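Local atomic coordinates of metallo-beta-lactamase (Chryseobacterium indologenes, PDB entry 3L6N), a protein that hydrolyses the beta-lactam ring of penicillins, cephalosporins and carbapenems with the help of zinc ions, and so confers resistance to these antibiotics. Residues S30-M34 and D79-G83; E128-D133 and V145-Y151; K3-I7 and Y18-G22; I183-K187 and V209-L213. One frame throughout, in Å; residues are numbered along the deposited sequence.

Overall arrangement
Along the chain the four contacts follow one another in the order interaction 3, interaction 1, interaction 2, interaction 4. Interactions 3 and 1 have centres about 10 Å apart and both reach the seven-stranded sheet, in which strands 15-24 and 27-38 are neighbours. Interaction 2 lies in the five-stranded sheet, its centre about 17 Å from that of interaction 1. Met34 and Phe148 pack together between the two. Interaction 4 pairs helices 179-189 and 208-217, its centre about 18 Å from that of interaction 2, which it meets through Leu186 and Val145. Interactions 3 and 4 are farthest apart, with centres about 26 Å from each other. Interaction 1 carries zinc ligand Asp80, while the others build the surrounding metallo-beta-lactamase fold.

Interaction 1 of 4, residues S30-M34 and D79-G83; sequences SANSM and DDRAG. With ZN (zinc ion), chain C.
The flat guanidinium of Arg81 meets strand residues Asn32 and Ser33 at its edge. Asn32 O lies near its plane and accepts a bond from Arg81 NH2 of 2.7 Å. The N-H points at the oxygen at 163°, but the donor stands above the carbonyl plane. Ser33 OG is also at this edge, 3.0 Å from Arg81 NH2. Water 1 sits in the guanidinium plane and joins Arg81 NH1 to Asn32 O, so that oxygen is gripped twice.

Bends at chi2 (-83°) and chi3 (79°) turn the chain back toward the preceding carbonyl, and Arg81 NE reaches Asp80 O at 2.8 Å. This bond braces the arginine within its loop, and with the one to Asn32 it fixes the rotation of the guanidinium. The Asn32 bond and water 1 tie the zinc-binding loop to the strand. Asp80 OD2 binds a zinc ion at 2.0 Å, and Asp80 OD1 accepts a bond from water 2, another ligand of the metal. Cys158 and His200 complete the protein ligands. Asp80 CB packs on Ala31 CB at 4.3 Å.

Asp46, just after strand 41-45, forms a salt bridge with Arg81 NE. Loop 79-83 runs between strand 69-73 and helix 86-90 and rests on strand 27-38, itself paired with strand 15-24.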
# COMPACT_ATOMS: atom_id res chain seq x y z
N SER A 30 -11.49 4.83 5.21
CA SER A 30 -11.14 3.76 4.30
C SER A 30 -9.66 3.84 3.99
O SER A 30 -9.05 4.92 4.00
CB SER A 30 -11.96 3.91 3.01
OG SER A 30 -11.99 2.71 2.27
N ALA A 31 -9.06 2.68 3.74
CA ALA A 31 -7.69 2.61 3.24
C ALA A 31 -7.70 1.66 2.06
O ALA A 31 -8.32 0.60 2.12
CB ALA A 31 -6.74 2.09 4.31
N ASN A 32 -7.01 2.05 0.99
CA ASN A 32 -6.87 1.20 -0.19
C ASN A 32 -5.54 0.47 -0.17
O ASN A 32 -4.49 1.08 -0.03
CB ASN A 32 -6.96 2.05 -1.45
CG ASN A 32 -8.20 2.88 -1.48
OD1 ASN A 32 -9.31 2.37 -1.31
ND2 ASN A 32 -8.04 4.19 -1.66
N SER A 33 -5.62 -0.85 -0.27
CA SER A 33 -4.44 -1.70 -0.35
C SER A 33 -4.56 -2.52 -1.63
O SER A 33 -5.52 -2.35 -2.39
CB SER A 33 -4.34 -2.60 0.89
OG SER A 33 -4.07 -1.79 2.04
N MET A 34 -3.57 -3.37 -1.90
CA MET A 34 -3.64 -4.19 -3.11
C MET A 34 -3.21 -5.61 -2.80
O MET A 34 -2.51 -5.86 -1.82
CB MET A 34 -2.74 -3.61 -4.21
CG MET A 34 -3.11 -2.20 -4.57
SD MET A 34 -2.35 -1.62 -6.10
CE MET A 34 -3.42 -2.37 -7.34
N ASP A 79 0.03 1.85 10.75
CA ASP A 79 -0.92 0.75 11.02
C ASP A 79 -1.72 0.27 9.81
O ASP A 79 -2.07 -0.91 9.73
CB ASP A 79 -1.92 1.17 12.09
CG ASP A 79 -1.30 1.32 13.46
OD1 ASP A 79 -2.03 1.84 14.34
OD2 ASP A 79 -0.13 0.95 13.69
N ASP A 80 -2.02 1.19 8.89
CA ASP A 80 -2.79 0.87 7.68
C ASP A 80 -1.90 0.34 6.56
O ASP A 80 -2.38 0.11 5.45
CB ASP A 80 -3.60 2.10 7.20
CG ASP A 80 -2.72 3.29 6.86
OD1 ASP A 80 -1.85 3.66 7.67
OD2 ASP A 80 -2.91 3.89 5.76
N ARG A 81 -0.63 0.10 6.87
CA ARG A 81 0.34 -0.29 5.86
C ARG A 81 1.06 -1.55 6.33
O ARG A 81 0.61 -2.66 6.05
CB ARG A 81 1.31 0.86 5.58
CG ARG A 81 0.62 2.18 5.20
CD ARG A 81 0.25 2.24 3.73
NE ARG A 81 -0.96 1.49 3.41
CZ ARG A 81 -1.62 1.59 2.26
NH1 ARG A 81 -1.18 2.41 1.32
NH2 ARG A 81 -2.71 0.87 2.05
N ALA A 82 2.15 -1.40 7.08
CA ALA A 82 2.82 -2.57 7.70
C ALA A 82 1.92 -3.26 8.72
O ALA A 82 1.93 -4.49 8.83
CB ALA A 82 4.13 -2.16 8.36
N GLY A 83 1.15 -2.48 9.46
CA GLY A 83 0.35 -3.04 10.55
C GLY A 83 1.22 -3.81 11.52
O GLY A 83 2.33 -3.38 11.86
ZN ZN C . -2.22 5.69 5.09
O HOH W 1 -2.43 2.39 -1.42
O HOH W 2 -0.99 6.00 6.74

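Interaction 2 of 4, residues E128-D133 and V145-Y151; sequences EEFVVD and VVWFPKY
Strands 128-133 and 145-148 run antiparallel, with 153° between their directions. Val131 and Trp147 form a hydrogen-bonded pair, as do Asp133 and Val145; Val132 and Val146 between them form a non-hydrogen-bonded pair. Trp147 N to Val131 O is 2.8 Å. Beyond the paired residues, water 3 links Glu129 O to Lys150 N, continuing the connection where the second strand has ended.

Val132 and Val146 share one face of the sheet. There Phe130 lies alongside Val146, with Phe130 CD1 4.0 Å from Val146 CG1. Phe130 and Phe148 also lie side by side, and Phe130 CB touches Phe148 CD2 at 3.7 Å. Both rings meet Phe45 edge-to-face. On the other face, Val131 CB faces Trp147 CB, and Asp133 CB packs on Val145 CG2 at 3.7 Å. At the far end, a bend at chi2 (-65°) brings the Glu128 carboxylate to the Tyr151 hydroxyl. Tyr151 OH donates to Glu128 OE1 at 2.7 Å, meeting it from above the carboxylate plane. Asn14 holds the second oxygen, OE2.

This is a beta hairpin with a long connection. It belongs to the second sheet of the metallo-beta-lactamase alpha-beta/beta-alpha sandwich.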
# COMPACT_ATOMS: atom_id res chain seq x y z
N GLU A 128 4.74 -13.23 -11.92
CA GLU A 128 4.36 -11.82 -11.83
C GLU A 128 5.58 -10.97 -11.49
O GLU A 128 6.56 -11.49 -10.96
CB GLU A 128 3.29 -11.63 -10.74
CG GLU A 128 1.99 -12.40 -10.99
CD GLU A 128 1.21 -11.94 -12.23
OE1 GLU A 128 1.27 -10.74 -12.61
OE2 GLU A 128 0.51 -12.79 -12.82
N GLU A 129 5.49 -9.68 -11.77
CA GLU A 129 6.61 -8.76 -11.58
C GLU A 129 6.14 -7.42 -11.04
O GLU A 129 5.08 -6.92 -11.41
CB GLU A 129 7.32 -8.55 -12.92
CG GLU A 129 8.59 -7.74 -12.89
CD GLU A 129 9.08 -7.42 -14.31
OE1 GLU A 129 9.84 -6.44 -14.46
OE2 GLU A 129 8.70 -8.13 -15.25
N PHE A 130 6.94 -6.83 -10.15
CA PHE A 130 6.67 -5.46 -9.69
C PHE A 130 7.96 -4.81 -9.20
O PHE A 130 8.97 -5.49 -9.03
CB PHE A 130 5.59 -5.46 -8.58
CG PHE A 130 5.86 -6.43 -7.47
CD1 PHE A 130 6.51 -6.01 -6.31
CD2 PHE A 130 5.48 -7.77 -7.58
CE1 PHE A 130 6.77 -6.91 -5.27
CE2 PHE A 130 5.73 -8.68 -6.56
CZ PHE A 130 6.38 -8.25 -5.40
N VAL A 131 7.91 -3.50 -9.00
CA VAL A 131 9.07 -2.74 -8.51
C VAL A 131 8.60 -1.86 -7.36
O VAL A 131 7.63 -1.13 -7.50
CB VAL A 131 9.68 -1.85 -9.62
CG1 VAL A 131 10.87 -1.03 -9.08
CG2 VAL A 131 10.13 -2.70 -10.82
N VAL A 132 9.30 -1.92 -6.23
CA VAL A 132 9.04 -1.01 -5.13
C VAL A 132 10.02 0.15 -5.26
O VAL A 132 11.23 -0.07 -5.29
CB VAL A 132 9.21 -1.69 -3.76
CG1 VAL A 132 8.88 -0.70 -2.63
CG2 VAL A 132 8.33 -2.94 -3.67
N ASP A 133 9.50 1.37 -5.37
CA ASP A 133 10.33 2.56 -5.62
C ASP A 133 10.27 3.55 -4.47
O ASP A 133 9.19 3.84 -3.93
CB ASP A 133 9.86 3.27 -6.89
CG ASP A 133 10.56 2.78 -8.15
OD1 ASP A 133 9.86 2.61 -9.18
OD2 ASP A 133 11.80 2.59 -8.13
N VAL A 145 6.35 3.55 -3.29
CA VAL A 145 5.28 3.24 -4.23
C VAL A 145 5.57 1.87 -4.87
O VAL A 145 6.71 1.40 -4.81
CB VAL A 145 5.15 4.32 -5.34
CG1 VAL A 145 4.83 5.70 -4.73
CG2 VAL A 145 6.43 4.39 -6.23
N VAL A 146 4.56 1.25 -5.46
CA VAL A 146 4.74 -0.04 -6.12
C VAL A 146 4.25 0.04 -7.55
O VAL A 146 3.08 0.36 -7.81
CB VAL A 146 4.04 -1.21 -5.37
CG1 VAL A 146 4.47 -2.54 -5.98
CG2 VAL A 146 4.38 -1.19 -3.88
N TRP A 147 5.16 -0.23 -8.48
CA TRP A 147 4.84 -0.19 -9.91
C TRP A 147 4.62 -1.60 -10.44
O TRP A 147 5.43 -2.49 -10.18
CB TRP A 147 5.99 0.49 -10.66
CG TRP A 147 5.89 0.45 -12.18
CD1 TRP A 147 6.80 -0.09 -13.05
CD2 TRP A 147 4.84 1.00 -12.99
NE1 TRP A 147 6.37 0.08 -14.35
CE2 TRP A 147 5.18 0.74 -14.34
CE3 TRP A 147 3.65 1.68 -12.71
CZ2 TRP A 147 4.36 1.14 -15.40
CZ3 TRP A 147 2.84 2.08 -13.77
CH2 TRP A 147 3.20 1.81 -15.10
N PHE A 148 3.53 -1.78 -11.18
CA PHE A 148 3.17 -3.07 -11.77
C PHE A 148 3.22 -2.96 -13.29
O PHE A 148 2.22 -2.61 -13.92
CB PHE A 148 1.76 -3.47 -11.30
CG PHE A 148 1.65 -3.68 -9.81
CD1 PHE A 148 1.22 -2.64 -8.98
CD2 PHE A 148 1.99 -4.90 -9.24
CE1 PHE A 148 1.12 -2.83 -7.60
CE2 PHE A 148 1.91 -5.10 -7.85
CZ PHE A 148 1.46 -4.05 -7.04
N PRO A 149 4.39 -3.26 -13.89
CA PRO A 149 4.62 -2.92 -15.30
C PRO A 149 3.68 -3.60 -16.29
O PRO A 149 3.31 -2.98 -17.29
CB PRO A 149 6.07 -3.34 -15.55
CG PRO A 149 6.43 -4.27 -14.46
CD PRO A 149 5.60 -3.82 -13.26
N LYS A 150 3.28 -4.84 -15.99
CA LYS A 150 2.36 -5.57 -16.86
C LYS A 150 0.90 -5.11 -16.76
O LYS A 150 0.07 -5.47 -17.60
CB LYS A 150 2.49 -7.08 -16.62
CG LYS A 150 3.92 -7.62 -16.69
CD LYS A 150 4.55 -7.46 -18.08
CE LYS A 150 5.66 -8.47 -18.29
NZ LYS A 150 6.15 -8.49 -19.70
N TYR A 151 0.60 -4.29 -15.75
CA TYR A 151 -0.75 -3.80 -15.50
C TYR A 151 -0.91 -2.30 -15.72
O TYR A 151 -2.03 -1.80 -15.78
CB TYR A 151 -1.17 -4.16 -14.06
CG TYR A 151 -1.16 -5.64 -13.81
CD1 TYR A 151 -0.01 -6.30 -13.38
CD2 TYR A 151 -2.31 -6.39 -14.02
CE1 TYR A 151 0.00 -7.67 -13.16
CE2 TYR A 151 -2.32 -7.76 -13.81
CZ TYR A 151 -1.16 -8.39 -13.38
OH TYR A 151 -1.17 -9.75 -13.18
O HOH W 3 3.41 -6.34 -13.51

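Interaction 3 of 4, residues K3-I7 and Y18-G22; sequences KDFVI and YKTFG
Phe5 CG stands between its backbone N and carbonyl carbon (chi1 50°), which carries the ring away from the partner strand and leaves Phe5 CB against Thr20 CG2, 3.8 Å off. Thr20 chi1 of 69° turns the methyl to Phe5 and puts OG1 where it accepts a bond from Trp49 N. The Phe5 ring lies against Ser56 and Thr60 of helix 54-65.

Two backbone bonds join the segments. Val6 N reaches Lys19 O at 3.0 Å, and Lys19 N reaches Val6 O at 2.8 Å. Val6 and Lys19 are thus an antiparallel hydrogen-bonded pair, with Ile7 and Tyr18 as the next, non-hydrogen-bonded pair. They form a beta hairpin in which short strand 6-7 makes an outermost strand of the seven-stranded sheet. Strand 15-24 pairs in turn with strand 27-38 on its other flank.

Ile7 CG1 packs obliquely on Tyr18 CB at 4.1 Å. The tyrosine continues inward, and its hydroxyl bonds to Asp46 O. Toward the chain start, the edge of the Phe21 ring meets Asp4 O, 3.2 Å from Phe21 CE1. Val6 CG2 is near the same ring atom, at 4.3 Å. Asp4 OD1 rests against Phe21 CB at 3.8 Å. Water 4 bonds to Phe21 N and lies beside Asp4 OD2, which also accepts from Gln53 NE2.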
# COMPACT_ATOMS: atom_id res chain seq x y z
N LYS A 3 -17.30 -9.03 7.70
CA LYS A 3 -16.48 -8.91 6.48
C LYS A 3 -16.96 -7.73 5.66
O LYS A 3 -17.74 -7.88 4.70
CB LYS A 3 -16.55 -10.19 5.65
CG LYS A 3 -15.95 -11.39 6.34
CD LYS A 3 -16.02 -12.62 5.44
CE LYS A 3 -17.46 -13.10 5.22
NZ LYS A 3 -18.06 -13.68 6.46
N ASP A 4 -16.51 -6.54 6.05
CA ASP A 4 -16.93 -5.30 5.40
C ASP A 4 -15.89 -4.80 4.41
O ASP A 4 -16.08 -3.79 3.76
CB ASP A 4 -17.24 -4.22 6.44
CG ASP A 4 -16.01 -3.82 7.25
OD1 ASP A 4 -16.00 -2.69 7.80
OD2 ASP A 4 -15.07 -4.63 7.34
N PHE A 5 -14.78 -5.53 4.29
CA PHE A 5 -13.79 -5.15 3.28
C PHE A 5 -14.30 -5.44 1.86
O PHE A 5 -15.16 -6.29 1.65
CB PHE A 5 -12.40 -5.76 3.55
CG PHE A 5 -12.42 -7.24 3.80
CD1 PHE A 5 -12.37 -8.14 2.75
CD2 PHE A 5 -12.48 -7.73 5.11
CE1 PHE A 5 -12.38 -9.51 2.99
CE2 PHE A 5 -12.49 -9.11 5.35
CZ PHE A 5 -12.44 -9.99 4.29
N VAL A 6 -13.77 -4.68 0.90
CA VAL A 6 -14.25 -4.69 -0.47
C VAL A 6 -13.09 -5.07 -1.38
O VAL A 6 -12.07 -4.39 -1.40
CB VAL A 6 -14.81 -3.30 -0.87
CG1 VAL A 6 -15.21 -3.24 -2.34
CG2 VAL A 6 -16.01 -2.94 0.01
N ILE A 7 -13.25 -6.18 -2.10
CA ILE A 7 -12.27 -6.54 -3.13
C ILE A 7 -12.86 -6.10 -4.45
O ILE A 7 -13.94 -6.54 -4.84
CB ILE A 7 -11.96 -8.06 -3.13
CG1 ILE A 7 -11.38 -8.46 -1.77
CG2 ILE A 7 -10.96 -8.40 -4.25
CD1 ILE A 7 -11.28 -9.97 -1.55
N TYR A 18 -8.00 -3.69 -2.86
CA TYR A 18 -8.95 -4.01 -1.79
C TYR A 18 -9.05 -2.88 -0.77
O TYR A 18 -8.06 -2.21 -0.46
CB TYR A 18 -8.69 -5.38 -1.14
CG TYR A 18 -7.55 -5.49 -0.16
CD1 TYR A 18 -7.78 -5.41 1.22
CD2 TYR A 18 -6.24 -5.72 -0.59
CE1 TYR A 18 -6.75 -5.54 2.14
CE2 TYR A 18 -5.19 -5.86 0.33
CZ TYR A 18 -5.45 -5.77 1.70
OH TYR A 18 -4.44 -5.89 2.62
N LYS A 19 -10.26 -2.65 -0.27
CA LYS A 19 -10.49 -1.52 0.64
C LYS A 19 -10.84 -2.09 2.01
O LYS A 19 -11.62 -3.03 2.10
CB LYS A 19 -11.67 -0.66 0.17
CG LYS A 19 -11.53 0.01 -1.18
CD LYS A 19 -12.74 0.90 -1.48
CE LYS A 19 -12.83 2.11 -0.54
NZ LYS A 19 -11.89 3.24 -0.84
N THR A 20 -10.21 -1.56 3.06
CA THR A 20 -10.59 -1.91 4.44
C THR A 20 -10.91 -0.65 5.22
O THR A 20 -10.55 0.46 4.83
CB THR A 20 -9.51 -2.74 5.17
OG1 THR A 20 -8.34 -1.96 5.43
CG2 THR A 20 -9.15 -3.99 4.36
N PHE A 21 -11.62 -0.83 6.33
CA PHE A 21 -12.21 0.28 7.06
C PHE A 21 -11.77 0.26 8.51
O PHE A 21 -11.55 -0.82 9.08
CB PHE A 21 -13.73 0.19 7.00
CG PHE A 21 -14.27 0.29 5.60
CD1 PHE A 21 -14.49 -0.85 4.84
CD2 PHE A 21 -14.55 1.54 5.05
CE1 PHE A 21 -14.98 -0.75 3.53
CE2 PHE A 21 -15.04 1.65 3.75
CZ PHE A 21 -15.25 0.50 3.00
N GLY A 22 -11.67 1.44 9.09
CA GLY A 22 -11.38 1.57 10.53
C GLY A 22 -12.06 2.80 11.08
O GLY A 22 -12.20 3.80 10.38
O HOH W 4 -12.58 -3.59 6.59

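Interaction 4 of 4, residues I183-K187 and V209-L213; sequences INKLK and VEHTL. With SO4 (sulfate ion), chain E.
Ile183 packs into the face of helix 208-217 formed by Val209, Thr212 and Leu213. Its CG2 branch touches two of them: Ile183 CG2 is 3.7 Å from Val209 CG1 and also 3.7 Å from Leu213 CD2. The other branch goes to the threonine, with Ile183 CG1 3.9 Å from Thr212 CG2. The Ile183 side chain lies alongside those of Val209 and Leu213, each pointing the opposite way to it. Leu186 CD2 adds a contact of 3.9 Å with Val209 CG2.

Thr212 turns its methyl to Ile183, while Thr212 OG1 bonds to His208 O and Lys161 N. Lys161 is a probable beta-lactam-binding residue. On one side, Asn184 OD1 rests on Leu213 CD1 at 3.4 Å. On another, the extended Lys187 chain brings its NZ to Glu210 OE2 at 2.7 Å, on the syn side of the carboxylate. Chi2 of Glu210 is bent (-54°), which turns its acid back toward the lysine. A sulfate, probably from the crystallisation liquor, accepts from Val209 N and His208 N at the start of the helix.

Segments 183-187 and 209-213 run nearly antiparallel, at 161°, and their axes come within 10.5 Å. Apolar packing carries most of this pairing, and an exposed salt bridge ties the helices at the solvent-facing edge.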
# COMPACT_ATOMS: atom_id res chain seq x y z
N ILE A 183 6.12 14.17 -5.38
CA ILE A 183 4.96 13.99 -6.28
C ILE A 183 5.29 14.37 -7.72
O ILE A 183 4.87 13.68 -8.66
CB ILE A 183 3.70 14.76 -5.77
CG1 ILE A 183 3.09 14.03 -4.57
CG2 ILE A 183 2.65 14.93 -6.89
CD1 ILE A 183 2.42 12.70 -4.91
N ASN A 184 6.04 15.45 -7.91
CA ASN A 184 6.41 15.85 -9.27
C ASN A 184 7.38 14.86 -9.92
O ASN A 184 7.32 14.63 -11.13
CB ASN A 184 6.90 17.30 -9.31
CG ASN A 184 5.75 18.29 -9.15
OD1 ASN A 184 4.69 18.13 -9.76
ND2 ASN A 184 5.95 19.30 -8.33
N LYS A 185 8.24 14.24 -9.10
CA LYS A 185 9.09 13.13 -9.56
C LYS A 185 8.24 11.92 -9.97
O LYS A 185 8.53 11.27 -10.97
CB LYS A 185 10.10 12.72 -8.49
CG LYS A 185 11.28 13.68 -8.33
CD LYS A 185 12.31 13.13 -7.35
CE LYS A 185 13.46 14.11 -7.16
NZ LYS A 185 14.50 13.58 -6.23
N LEU A 186 7.21 11.62 -9.18
CA LEU A 186 6.29 10.53 -9.49
C LEU A 186 5.60 10.79 -10.82
O LEU A 186 5.58 9.92 -11.70
CB LEU A 186 5.25 10.38 -8.36
CG LEU A 186 4.20 9.26 -8.40
CD1 LEU A 186 3.67 9.02 -7.00
CD2 LEU A 186 3.05 9.55 -9.36
N LYS A 187 5.03 11.99 -10.94
CA LYS A 187 4.28 12.45 -12.11
C LYS A 187 5.11 12.33 -13.39
O LYS A 187 4.59 11.96 -14.45
CB LYS A 187 3.81 13.89 -11.87
CG LYS A 187 3.07 14.57 -13.02
CD LYS A 187 2.72 16.01 -12.64
CE LYS A 187 2.11 16.76 -13.82
NZ LYS A 187 1.76 18.17 -13.47
N VAL A 209 -2.96 12.71 -8.41
CA VAL A 209 -1.67 13.41 -8.36
C VAL A 209 -1.87 14.94 -8.36
O VAL A 209 -1.29 15.64 -7.52
CB VAL A 209 -0.76 12.96 -9.53
CG1 VAL A 209 0.47 13.85 -9.66
CG2 VAL A 209 -0.36 11.51 -9.37
N GLU A 210 -2.69 15.44 -9.28
CA GLU A 210 -2.92 16.88 -9.37
C GLU A 210 -3.62 17.41 -8.13
O GLU A 210 -3.32 18.52 -7.66
CB GLU A 210 -3.72 17.24 -10.63
CG GLU A 210 -2.90 17.22 -11.91
CD GLU A 210 -1.65 18.09 -11.83
OE1 GLU A 210 -1.74 19.28 -11.42
OE2 GLU A 210 -0.56 17.59 -12.19
N HIS A 211 -4.53 16.62 -7.58
CA HIS A 211 -5.22 17.04 -6.38
C HIS A 211 -4.31 17.04 -5.15
O HIS A 211 -4.50 17.84 -4.23
CB HIS A 211 -6.48 16.22 -6.11
CG HIS A 211 -7.40 16.87 -5.14
ND1 HIS A 211 -7.73 16.32 -3.92
CD2 HIS A 211 -8.02 18.08 -5.18
CE1 HIS A 211 -8.53 17.13 -3.27
NE2 HIS A 211 -8.72 18.21 -4.01
N THR A 212 -3.35 16.11 -5.12
CA THR A 212 -2.34 16.08 -4.06
C THR A 212 -1.55 17.39 -4.03
O THR A 212 -1.38 18.00 -2.97
CB THR A 212 -1.39 14.86 -4.18
OG1 THR A 212 -2.18 13.67 -4.16
CG2 THR A 212 -0.40 14.82 -3.01
N LEU A 213 -1.09 17.82 -5.20
CA LEU A 213 -0.38 19.10 -5.33
C LEU A 213 -1.24 20.28 -4.89
O LEU A 213 -0.76 21.20 -4.21
CB LEU A 213 0.11 19.30 -6.77
CG LEU A 213 1.21 18.34 -7.23
CD1 LEU A 213 1.45 18.45 -8.72
CD2 LEU A 213 2.50 18.57 -6.45
S SO4 E . -3.87 10.20 -10.93
O1 SO4 E . -3.02 9.79 -9.82
O2 SO4 E . -3.41 9.59 -12.18
O3 SO4 E . -5.23 9.75 -10.66
O4 SO4 E . -3.81 11.65 -11.03